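Local coordinates for protein putative retaining b-glycosidase (Saccharophagus degradans, PDB 5A95) that probably hydrolyses mixed-linkage beta-glucans as a retaining family 5 glycoside hydrolase, with a specificity towards beta-glucans dictated by its quaternary structure, at residues N72-G77 / P334-T339; D140-G145 / T328-D333; T101-I106 / A289-W294. The protein carries 1 engineered substitution. One frame throughout, in Å; residues are numbered along the deposited sequence. Where two conformers were deposited one is given.

In the fold
The three contacts lie along one sugar-binding cleft at the C-terminal ends of the strands of a family 5 beta/alpha barrel. Contacts 2 and 3, with centres about 5 Å apart, both touch the chain C glucose; Q291 of contact 3 packs against H142 of contact 2, with OE1 3.1 Å from CE1. Contact 1 lies farther along, its centre about 8 Å from that of contact 2 and 10 Å from that of contact 3, at the chain D and chain B glucoses. N72 links it to the others: its backbone N probably bonds to V329 O, and its OD1 lies 2.8 Å from R103 NH1, another probable hydrogen bond.

Contact 1 (N72-G77 / P334-T339); sequences NIADTG and PDWSPT. With BGC (beta-D-glucopyranose), chain D; BGC (beta-D-glucopyranose), chain B.
The W336 indole is sandwiched between protein and sugar: the A74 methyl lies over one face and C4 of the chain D glucose over the opposite one, each 3.7 Å above the plane and displaced toward the rim. A74 CB makes a CH-pi contact with the six-membered ring, 17° off its normal. D75 reaches the outer end of the same ring obliquely, with its backbone N 3.6 Å from CZ3 and its CB near CH2. CG of W336 stands anti to the carbonyl carbon (chi1 -74°), which carries the indole toward 72-77. The D75 carboxylate leads away from the tryptophan; as N-cap of helix 76-81 it takes a weak bond from G77 N, and it also binds S110, Y119 and H107.

Segment 334-339 holds the sugars mainly with its backbone. O2 of the chain D glucose gives a hydrogen bond of 2.7 Å to S337 O, and O2 of the chain B glucose, which is joined to the chain D sugar by a beta-1,3 link, gives one to D335 O, also 2.7 Å. S337 OG lies near both hydroxyls. W32 of the second subunit meets W336 edge-to-face, and W31 of that subunit packs on W336 and D75.

The chemistry implies a sugar-binding platform: the indole offers a flat apolar surface to the pyranose while one backbone carbonyl takes its O2 and another takes O2 of the next glucose. With tryptophans of a second chain completing the surroundings, this end of the cleft is consistent with specificity set by quaternary structure.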
loop_
_atom_site.group_PDB
_atom_site.type_symbol
_atom_site.label_atom_id
_atom_site.label_comp_id
_atom_site.label_asym_id
_atom_site.label_seq_id
_atom_site.Cartn_x
_atom_site.Cartn_y
_atom_site.Cartn_z
ATOM N N ASN A 72 -22.526 22.612 -0.474
ATOM C CA ASN A 72 -21.133 22.410 -0.107
ATOM C C ASN A 72 -20.541 23.694 0.412
ATOM O O ASN A 72 -20.853 24.777 -0.103
ATOM C CB ASN A 72 -20.335 22.020 -1.353
ATOM C CG ASN A 72 -20.594 20.606 -1.794
ATOM O OD1 ASN A 72 -19.915 19.700 -1.330
ATOM N ND2 ASN A 72 -21.591 20.402 -2.648
ATOM N N ILE A 73 -19.626 23.565 1.365
ATOM C CA ILE A 73 -18.654 24.598 1.661
ATOM C C ILE A 73 -17.298 24.016 1.298
ATOM O O ILE A 73 -17.198 22.836 0.913
ATOM C CB ILE A 73 -18.717 25.064 3.122
ATOM C CG1 ILE A 73 -18.489 23.899 4.090
ATOM C CG2 ILE A 73 -20.045 25.777 3.392
ATOM C CD1 ILE A 73 -18.394 24.317 5.547
ATOM N N ALA A 74 -16.261 24.839 1.341
ATOM C CA ALA A 74 -14.922 24.363 1.021
ATOM C C ALA A 74 -14.363 23.438 2.113
ATOM O O ALA A 74 -14.900 23.332 3.214
ATOM C CB ALA A 74 -13.961 25.538 0.766
ATOM N N ASP A 75 -13.242 22.787 1.792
ATOM C CA ASP A 75 -12.515 21.994 2.773
ATOM C C ASP A 75 -12.182 22.830 4.021
ATOM O O ASP A 75 -11.837 24.007 3.930
ATOM C CB ASP A 75 -11.219 21.464 2.139
ATOM C CG ASP A 75 -10.353 20.714 3.104
ATOM O OD1 ASP A 75 -9.493 21.362 3.739
ATOM O OD2 ASP A 75 -10.474 19.468 3.188
ATOM N N THR A 76 -12.257 22.181 5.174
ATOM C CA THR A 76 -12.033 22.824 6.459
ATOM C C THR A 76 -10.685 23.523 6.504
ATOM O O THR A 76 -10.582 24.635 6.995
ATOM C CB THR A 76 -12.121 21.751 7.575
ATOM O OG1 THR A 76 -13.427 21.156 7.570
ATOM C CG2 THR A 76 -11.833 22.326 8.937
ATOM N N GLY A 77 -9.645 22.856 6.016
ATOM C CA GLY A 77 -8.313 23.434 6.013
ATOM C C GLY A 77 -8.203 24.682 5.140
ATOM O O GLY A 77 -7.507 25.631 5.473
ATOM N N PRO A 334 -16.321 31.818 -2.127
ATOM C CA PRO A 334 -16.038 32.828 -3.159
ATOM C C PRO A 334 -14.831 32.517 -4.049
ATOM O O PRO A 334 -14.594 33.229 -5.017
ATOM C CB PRO A 334 -15.781 34.103 -2.338
ATOM C CG PRO A 334 -15.186 33.599 -1.077
ATOM C CD PRO A 334 -15.833 32.263 -0.807
ATOM N N ASP A 335 -14.057 31.493 -3.714
ATOM C CA ASP A 335 -12.825 31.161 -4.428
ATOM C C ASP A 335 -12.947 29.932 -5.304
ATOM O O ASP A 335 -12.561 29.952 -6.474
ATOM C CB ASP A 335 -11.654 30.969 -3.447
ATOM C CG ASP A 335 -11.457 32.147 -2.554
ATOM O OD1 ASP A 335 -11.352 33.248 -3.095
ATOM O OD2 ASP A 335 -11.413 31.990 -1.324
ATOM N N TRP A 336 -13.483 28.849 -4.750
ATOM C CA TRP A 336 -13.676 27.613 -5.470
ATOM C C TRP A 336 -14.920 27.725 -6.345
ATOM O O TRP A 336 -15.940 28.236 -5.903
ATOM C CB TRP A 336 -13.848 26.478 -4.463
ATOM C CG TRP A 336 -12.605 26.069 -3.784
ATOM C CD1 TRP A 336 -11.379 26.692 -3.832
ATOM C CD2 TRP A 336 -12.440 24.912 -2.977
ATOM N NE1 TRP A 336 -10.459 25.966 -3.092
ATOM C CE2 TRP A 336 -11.091 24.881 -2.542
ATOM C CE3 TRP A 336 -13.314 23.896 -2.558
ATOM C CZ2 TRP A 336 -10.592 23.864 -1.733
ATOM C CZ3 TRP A 336 -12.800 22.865 -1.756
ATOM C CH2 TRP A 336 -11.462 22.863 -1.355
ATOM N N SER A 337 -14.826 27.222 -7.566
ATOM C CA SER A 337 -15.859 27.448 -8.569
ATOM C C SER A 337 -16.543 26.142 -9.014
ATOM O O SER A 337 -15.982 25.059 -8.871
ATOM C CB SER A 337 -15.244 28.135 -9.784
ATOM O OG SER A 337 -14.284 27.305 -10.393
ATOM N N PRO A 338 -17.772 26.227 -9.545
ATOM C CA PRO A 338 -18.579 27.447 -9.649
ATOM C C PRO A 338 -19.021 27.960 -8.279
ATOM O O PRO A 338 -19.496 27.190 -7.451
ATOM C CB PRO A 338 -19.780 27.004 -10.491
ATOM C CG PRO A 338 -19.882 25.526 -10.259
ATOM C CD PRO A 338 -18.447 25.083 -10.178
ATOM N N THR A 339 -18.864 29.264 -8.045
ATOM C CA THR A 339 -19.189 29.853 -6.761
ATOM C C THR A 339 -20.689 30.096 -6.601
ATOM O O THR A 339 -21.381 30.320 -7.594
ATOM C CB THR A 339 -18.549 31.228 -6.609
ATOM O OG1 THR A 339 -19.123 32.088 -7.588
ATOM C CG2 THR A 339 -17.061 31.179 -6.778
HETATM C C2 BGC D . -12.874 24.046 -7.775
HETATM C C3 BGC D . -11.414 24.422 -7.593
HETATM C C4 BGC D . -10.846 23.803 -6.335
HETATM C C5 BGC D . -11.114 22.299 -6.300
HETATM C C6 BGC D . -10.782 21.658 -4.978
HETATM C C1 BGC D . -12.948 22.528 -7.767
HETATM O O2 BGC D . -13.304 24.593 -9.019
HETATM O O3 BGC D . -11.325 25.848 -7.483
HETATM O O4 BGC D . -9.437 24.013 -6.315
HETATM O O5 BGC D . -12.493 22.055 -6.514
HETATM O O6 BGC D . -11.092 20.268 -5.030
HETATM C C2 BGC B . -10.926 27.967 -8.540
HETATM C C3 BGC B . -10.230 28.692 -9.673
HETATM C C4 BGC B . -8.780 28.274 -9.743
HETATM C C5 BGC B . -8.693 26.767 -9.882
HETATM C C6 BGC B . -7.250 26.276 -9.906
HETATM C C1 BGC B . -10.738 26.477 -8.637
HETATM O O2 BGC B . -12.324 28.284 -8.575
HETATM O O3 BGC B . -10.282 30.094 -9.426
HETATM O O4 BGC B . -8.166 28.944 -10.847
HETATM O O5 BGC B . -9.336 26.160 -8.757
HETATM O O6 BGC B . -6.614 26.592 -8.654
#

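Contact 2 (D140-G145 / T328-D333); sequences DWHSIG and TVWVFD. With BGC (beta-D-glucopyranose), chain C.
H142 and W330 carry this contact, reaching for each other from opposite directions across the floor of the cleft. Their planes are nearly parallel, 8° apart, but slid so far that the rings barely overlap: the centroids are 5.4 Å apart, and the nearest atoms are H142 CE1 and W330 CZ3 at 3.8 Å.

H142 is gripped at both nitrogens. ND1 donates to D140 OD2 at 2.6 Å, close to the imidazole plane and on the syn lone pair of the carboxylate; NE2 donates to O3 of the chain C glucose at 3.0 Å, with an almost straight N-H...O angle of 170°. With CG anti to the backbone N (chi1 -163°), the imidazole is brought between its aspartate and the sugar, so these bonds at its two ends fix its rotation.

W330 faces the same glucose differently. C3 of the sugar sits 3.6 Å above one indole face, offset toward the rim, and V331 CB covers the opposite face, placed there after a cis peptide bond between W330 and V331. NE1 is hydrogen-bonded to S337 O, which fixes the pyrrole edge of the indole. I144 CD1 touches C2 of the chain C glucose at 3.6 Å.

One sugar ring thus receives a directional bond from the histidine, while its edge at C3 rests on the rim of the indole. D140 acts as a second-shell residue that positions H142; S337 O, which also takes a bond from the chain D glucose, holds W330 by NE1. This combination of hydroxyl recognition and apolar contact is consistent with selective binding of a glucose unit in the pocket.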
loop_
_atom_site.group_PDB
_atom_site.type_symbol
_atom_site.label_atom_id
_atom_site.label_comp_id
_atom_site.label_asym_id
_atom_site.label_seq_id
_atom_site.Cartn_x
_atom_site.Cartn_y
_atom_site.Cartn_z
ATOM N N ASP A 140 -17.986 13.958 3.202
ATOM C CA ASP A 140 -17.573 13.518 1.869
ATOM C C ASP A 140 -16.062 13.313 1.860
ATOM O O ASP A 140 -15.292 14.232 2.113
ATOM C CB ASP A 140 -18.032 14.598 0.877
ATOM C CG ASP A 140 -17.217 14.685 -0.388
ATOM O OD1 ASP A 140 -16.707 13.684 -0.895
ATOM O OD2 ASP A 140 -17.079 15.832 -0.890
ATOM N N TRP A 141 -15.640 12.070 1.627
ATOM C CA TRP A 141 -14.224 11.801 1.424
ATOM C C TRP A 141 -13.905 12.202 -0.025
ATOM O O TRP A 141 -14.249 11.511 -1.001
ATOM C CB TRP A 141 -13.952 10.332 1.710
ATOM C CG TRP A 141 -12.500 9.900 1.607
ATOM C CD1 TRP A 141 -12.010 8.906 0.798
ATOM C CD2 TRP A 141 -11.381 10.391 2.359
ATOM N NE1 TRP A 141 -10.666 8.751 0.998
ATOM C CE2 TRP A 141 -10.257 9.645 1.951
ATOM C CE3 TRP A 141 -11.208 11.375 3.345
ATOM C CZ2 TRP A 141 -8.988 9.837 2.511
ATOM C CZ3 TRP A 141 -9.933 11.563 3.894
ATOM C CH2 TRP A 141 -8.844 10.820 3.465
ATOM N N HIS A 142 -13.323 13.377 -0.139
ATOM C CA HIS A 142 -13.361 14.118 -1.393
ATOM C C HIS A 142 -12.122 13.830 -2.241
ATOM O O HIS A 142 -11.181 14.624 -2.325
ATOM C CB HIS A 142 -13.544 15.600 -1.134
ATOM C CG HIS A 142 -13.979 16.360 -2.327
ATOM N ND1 HIS A 142 -15.295 16.492 -2.681
ATOM C CD2 HIS A 142 -13.267 17.009 -3.277
ATOM C CE1 HIS A 142 -15.377 17.217 -3.777
ATOM N NE2 HIS A 142 -14.160 17.544 -4.160
ATOM N N SER A 143 -12.164 12.684 -2.896
ATOM C CA SER A 143 -11.178 12.292 -3.860
ATOM C C SER A 143 -11.841 12.168 -5.236
ATOM O O SER A 143 -13.066 12.127 -5.372
ATOM C CB SER A 143 -10.505 10.991 -3.419
ATOM O OG SER A 143 -9.501 10.585 -4.342
ATOM N N ILE A 144 -11.004 12.156 -6.268
ATOM C CA ILE A 144 -11.406 12.085 -7.670
ATOM C C ILE A 144 -10.425 11.142 -8.332
ATOM O O ILE A 144 -9.217 11.454 -8.392
ATOM C CB ILE A 144 -11.358 13.460 -8.375
ATOM C CG1 ILE A 144 -12.194 14.499 -7.633
ATOM C CG2 ILE A 144 -11.834 13.289 -9.817
ATOM C CD1 ILE A 144 -12.252 15.849 -8.301
ATOM N N GLY A 145 -10.898 9.986 -8.793
ATOM C CA GLY A 145 -10.042 9.014 -9.411
ATOM C C GLY A 145 -10.515 7.600 -9.161
ATOM O O GLY A 145 -11.725 7.371 -8.953
ATOM N N THR A 328 -27.072 19.031 -2.764
ATOM C CA THR A 328 -26.200 20.028 -2.180
ATOM C C THR A 328 -25.413 20.722 -3.291
ATOM O O THR A 328 -24.565 20.121 -3.953
ATOM C CB THR A 328 -25.243 19.464 -1.127
ATOM O OG1 THR A 328 -24.503 18.355 -1.622
ATOM C CG2 THR A 328 -25.984 19.031 0.116
ATOM N N VAL A 329 -25.682 22.016 -3.495
ATOM C CA VAL A 329 -25.098 22.776 -4.575
ATOM C C VAL A 329 -23.588 22.951 -4.319
ATOM O O VAL A 329 -23.148 23.111 -3.169
ATOM C CB VAL A 329 -25.754 24.169 -4.656
ATOM C CG1 VAL A 329 -25.196 25.011 -5.795
ATOM C CG2 VAL A 329 -27.261 24.036 -4.825
ATOM N N TRP A 330 -22.811 22.961 -5.399
ATOM C CA TRP A 330 -21.373 23.244 -5.350
ATOM C C TRP A 330 -21.149 24.640 -5.952
ATOM O O TRP A 330 -21.512 24.839 -7.101
ATOM C CB TRP A 330 -20.585 22.170 -6.166
ATOM C CG TRP A 330 -19.094 22.382 -6.160
ATOM C CD1 TRP A 330 -18.389 23.225 -6.968
ATOM C CD2 TRP A 330 -18.153 21.832 -5.239
ATOM N NE1 TRP A 330 -17.053 23.184 -6.647
ATOM C CE2 TRP A 330 -16.881 22.343 -5.579
ATOM C CE3 TRP A 330 -18.261 20.939 -4.170
ATOM C CZ2 TRP A 330 -15.724 22.005 -4.874
ATOM C CZ3 TRP A 330 -17.128 20.603 -3.470
ATOM C CH2 TRP A 330 -15.859 21.117 -3.834
ATOM N N VAL A 331 -20.536 25.594 -5.235
ATOM C CA VAL A 331 -20.054 25.493 -3.847
ATOM C C VAL A 331 -20.228 26.863 -3.178
ATOM O O VAL A 331 -20.073 27.896 -3.840
ATOM C CB VAL A 331 -18.569 25.043 -3.808
ATOM C CG1 VAL A 331 -17.692 25.958 -4.633
ATOM C CG2 VAL A 331 -18.048 24.924 -2.382
ATOM N N PHE A 332 -20.551 26.873 -1.889
ATOM C CA PHE A 332 -20.746 28.102 -1.139
ATOM C C PHE A 332 -19.385 28.572 -0.633
ATOM O O PHE A 332 -19.023 28.375 0.508
ATOM C CB PHE A 332 -21.742 27.875 -0.010
ATOM C CG PHE A 332 -22.265 29.145 0.582
ATOM C CD1 PHE A 332 -23.358 29.778 0.001
ATOM C CD2 PHE A 332 -21.712 29.696 1.729
ATOM C CE1 PHE A 332 -23.876 30.933 0.555
ATOM C CE2 PHE A 332 -22.241 30.857 2.285
ATOM C CZ PHE A 332 -23.306 31.478 1.680
ATOM N N ASP A 333 -18.661 29.203 -1.552
ATOM C CA ASP A 333 -17.310 29.691 -1.368
ATOM C C ASP A 333 -17.087 30.743 -2.431
ATOM O O ASP A 333 -17.597 30.586 -3.540
ATOM C CB ASP A 333 -16.308 28.538 -1.587
ATOM C CG ASP A 333 -14.924 28.893 -1.130
ATOM O OD1 ASP A 333 -14.701 28.891 0.098
ATOM O OD2 ASP A 333 -14.055 29.226 -1.982
HETATM C C2 BGC C . -14.859 18.364 -8.238
HETATM C C3 BGC C . -14.698 19.672 -7.466
HETATM C C4 BGC C . -14.423 20.812 -8.453
HETATM C C5 BGC C . -15.514 20.857 -9.505
HETATM C C6 BGC C . -15.318 21.977 -10.499
HETATM C C1 BGC C . -15.731 18.477 -9.486
HETATM O O1 BGC C . -15.484 17.458 -10.421
HETATM O O2 BGC C . -15.352 17.311 -7.329
HETATM O O3 BGC C . -13.654 19.466 -6.464
HETATM O O4 BGC C . -14.300 22.120 -7.874
HETATM O O5 BGC C . -15.427 19.633 -10.228
HETATM O O6 BGC C . -16.298 21.752 -11.514
#

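Contact 3 (T101-I106 / A289-W294); sequences TIRLPI and ATQLGW. Engineered in segment 289-294: Q291 (natural residue Glu). With BGC (beta-D-glucopyranose), chain C.
R103 on strand 101-106 and T290, just after strand 287-289, have their CA atoms 7.6 Å apart and send side chains toward each other inside the barrel. R103 is extended, CG anti to the backbone N (chi1 178°), and its side chain crosses those of T290 and Q291 at about a right angle. T290 lies over a guanidinium face, with CB 3.4 Å from R103 NE. Q291, engineered in place of the natural Glu, meets the edge: R103 NH1 donates to Q291 OE1 at 2.9 Å, near the guanidinium plane and on a lone pair in the carbonyl plane, while the two planes stand 75° apart. Q291 NE2 bonds to Y256 and reaches O2 of the chain C glucose only weakly, at 3.3 Å. E185 forms a salt bridge with R103 NE and a hydrogen bond with T290 OG1; N188 binds R103 NH2. A methionine in place of R103 would probably leave E185 without its charged mate and the Q291 amide freer to turn. In family 5 barrels the nucleophile is a glutamate at the end of the seventh strand, near a buried arginine; Q291 replaces the glutamate that probably plays this role.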
loop_
_atom_site.group_PDB
_atom_site.type_symbol
_atom_site.label_atom_id
_atom_site.label_comp_id
_atom_site.label_asym_id
_atom_site.label_seq_id
_atom_site.Cartn_x
_atom_site.Cartn_y
_atom_site.Cartn_z
ATOM N N THR A 101 -28.884 21.250 5.182
ATOM C CA THR A 101 -27.728 20.362 5.025
ATOM C C THR A 101 -26.513 21.130 4.557
ATOM O O THR A 101 -26.614 21.992 3.686
ATOM C CB THR A 101 -28.045 19.272 3.961
ATOM O OG1 THR A 101 -29.179 18.516 4.366
ATOM C CG2 THR A 101 -26.888 18.306 3.792
ATOM N N ILE A 102 -25.358 20.789 5.120
ATOM C CA ILE A 102 -24.079 21.213 4.594
ATOM C C ILE A 102 -23.237 19.976 4.298
ATOM O O ILE A 102 -23.160 19.061 5.131
ATOM C CB ILE A 102 -23.341 22.118 5.589
ATOM C CG1 ILE A 102 -24.108 23.432 5.722
ATOM C CG2 ILE A 102 -21.911 22.403 5.127
ATOM C CD1 ILE A 102 -23.593 24.379 6.783
ATOM N N ARG A 103 -22.628 19.953 3.111
ATOM C CA ARG A 103 -21.673 18.908 2.719
ATOM C C ARG A 103 -20.255 19.428 2.934
ATOM O O ARG A 103 -19.914 20.530 2.474
ATOM C CB ARG A 103 -21.873 18.507 1.273
ATOM C CG ARG A 103 -20.913 17.451 0.736
ATOM C CD ARG A 103 -21.395 16.996 -0.617
ATOM N NE ARG A 103 -20.640 15.954 -1.304
ATOM C CZ ARG A 103 -19.791 16.124 -2.316
ATOM N NH1 ARG A 103 -19.333 17.328 -2.639
ATOM N NH2 ARG A 103 -19.374 15.066 -3.014
ATOM N N LEU A 104 -19.447 18.634 3.631
ATOM C CA LEU A 104 -18.053 18.955 3.937
ATOM C C LEU A 104 -17.157 18.108 3.032
ATOM O O LEU A 104 -17.103 16.900 3.221
ATOM C CB LEU A 104 -17.737 18.635 5.405
ATOM C CG LEU A 104 -18.543 19.331 6.502
ATOM C CD1 LEU A 104 -17.985 18.955 7.882
ATOM C CD2 LEU A 104 -18.516 20.833 6.312
ATOM N N PRO A 105 -16.468 18.729 2.058
ATOM C CA PRO A 105 -15.629 17.968 1.132
ATOM C C PRO A 105 -14.232 17.831 1.710
ATOM O O PRO A 105 -13.364 18.695 1.493
ATOM C CB PRO A 105 -15.648 18.824 -0.135
ATOM C CG PRO A 105 -15.765 20.219 0.364
ATOM C CD PRO A 105 -16.601 20.147 1.627
ATOM N N ILE A 106 -14.001 16.731 2.423
ATOM C CA ILE A 106 -12.759 16.499 3.136
ATOM C C ILE A 106 -11.719 15.992 2.170
ATOM O O ILE A 106 -11.802 14.871 1.685
ATOM C CB ILE A 106 -12.989 15.543 4.309
ATOM C CG1 ILE A 106 -13.990 16.187 5.278
ATOM C CG2 ILE A 106 -11.674 15.179 5.001
ATOM C CD1 ILE A 106 -14.735 15.241 6.182
ATOM N N ALA A 289 -27.997 14.483 -5.100
ATOM C CA ALA A 289 -27.154 15.169 -6.060
ATOM C C ALA A 289 -26.165 16.017 -5.267
ATOM O O ALA A 289 -26.431 17.192 -4.987
ATOM C CB ALA A 289 -28.019 15.985 -7.003
ATOM N N THR A 290 -25.053 15.397 -4.848
ATOM C CA THR A 290 -24.163 16.062 -3.908
ATOM C C THR A 290 -23.242 17.129 -4.505
ATOM O O THR A 290 -22.594 17.846 -3.754
ATOM C CB THR A 290 -23.351 15.061 -3.088
ATOM O OG1 THR A 290 -22.776 14.095 -3.966
ATOM C CG2 THR A 290 -24.182 14.391 -2.026
ATOM N N GLN A 291 -23.225 17.220 -5.830
ATOM C CA GLN A 291 -22.663 18.368 -6.541
ATOM C C GLN A 291 -23.522 18.613 -7.744
ATOM O O GLN A 291 -23.921 17.694 -8.462
ATOM C CB GLN A 291 -21.215 18.162 -6.978
ATOM C CG GLN A 291 -20.306 18.027 -5.791
ATOM C CD GLN A 291 -18.831 17.961 -6.099
ATOM O OE1 GLN A 291 -18.062 17.502 -5.273
ATOM N NE2 GLN A 291 -18.426 18.517 -7.207
ATOM N N LEU A 292 -23.804 19.884 -7.954
ATOM C CA LEU A 292 -24.512 20.420 -9.109
ATOM C C LEU A 292 -24.262 21.923 -9.100
ATOM O O LEU A 292 -23.875 22.479 -8.085
ATOM C CB LEU A 292 -26.011 20.094 -9.074
ATOM C CG LEU A 292 -26.873 20.814 -8.057
ATOM C CD1 LEU A 292 -28.335 20.863 -8.475
ATOM C CD2 LEU A 292 -26.758 20.173 -6.677
ATOM N N GLY A 293 -24.552 22.587 -10.199
ATOM C CA GLY A 293 -24.402 24.027 -10.301
ATOM C C GLY A 293 -23.806 24.449 -11.627
ATOM O O GLY A 293 -23.460 23.608 -12.429
ATOM N N TRP A 294 -23.701 25.759 -11.837
ATOM C CA TRP A 294 -23.167 26.270 -13.079
ATOM C C TRP A 294 -22.593 27.653 -12.910
ATOM O O TRP A 294 -22.855 28.334 -11.929
ATOM C CB TRP A 294 -24.241 26.340 -14.187
ATOM C CG TRP A 294 -25.108 27.583 -14.126
ATOM C CD1 TRP A 294 -24.910 28.747 -14.842
ATOM C CD2 TRP A 294 -26.270 27.832 -13.308
ATOM N NE1 TRP A 294 -25.879 29.674 -14.524
ATOM C CE2 TRP A 294 -26.730 29.137 -13.598
ATOM C CE3 TRP A 294 -26.986 27.066 -12.377
ATOM C CZ2 TRP A 294 -27.859 29.681 -12.978
ATOM C CZ3 TRP A 294 -28.099 27.610 -11.782
ATOM C CH2 TRP A 294 -28.533 28.903 -12.085
HETATM C C2 BGC C . -14.859 18.364 -8.238
HETATM C C3 BGC C . -14.698 19.672 -7.466
HETATM C C4 BGC C . -14.423 20.812 -8.453
HETATM C C5 BGC C . -15.514 20.857 -9.505
HETATM C C6 BGC C . -15.318 21.977 -10.499
HETATM C C1 BGC C . -15.731 18.477 -9.486
HETATM O O1 BGC C . -15.484 17.458 -10.421
HETATM O O2 BGC C . -15.352 17.311 -7.329
HETATM O O3 BGC C . -13.654 19.466 -6.464
HETATM O O4 BGC C . -14.300 22.120 -7.874
HETATM O O5 BGC C . -15.427 19.633 -10.228
HETATM O O6 BGC C . -16.298 21.752 -11.514
#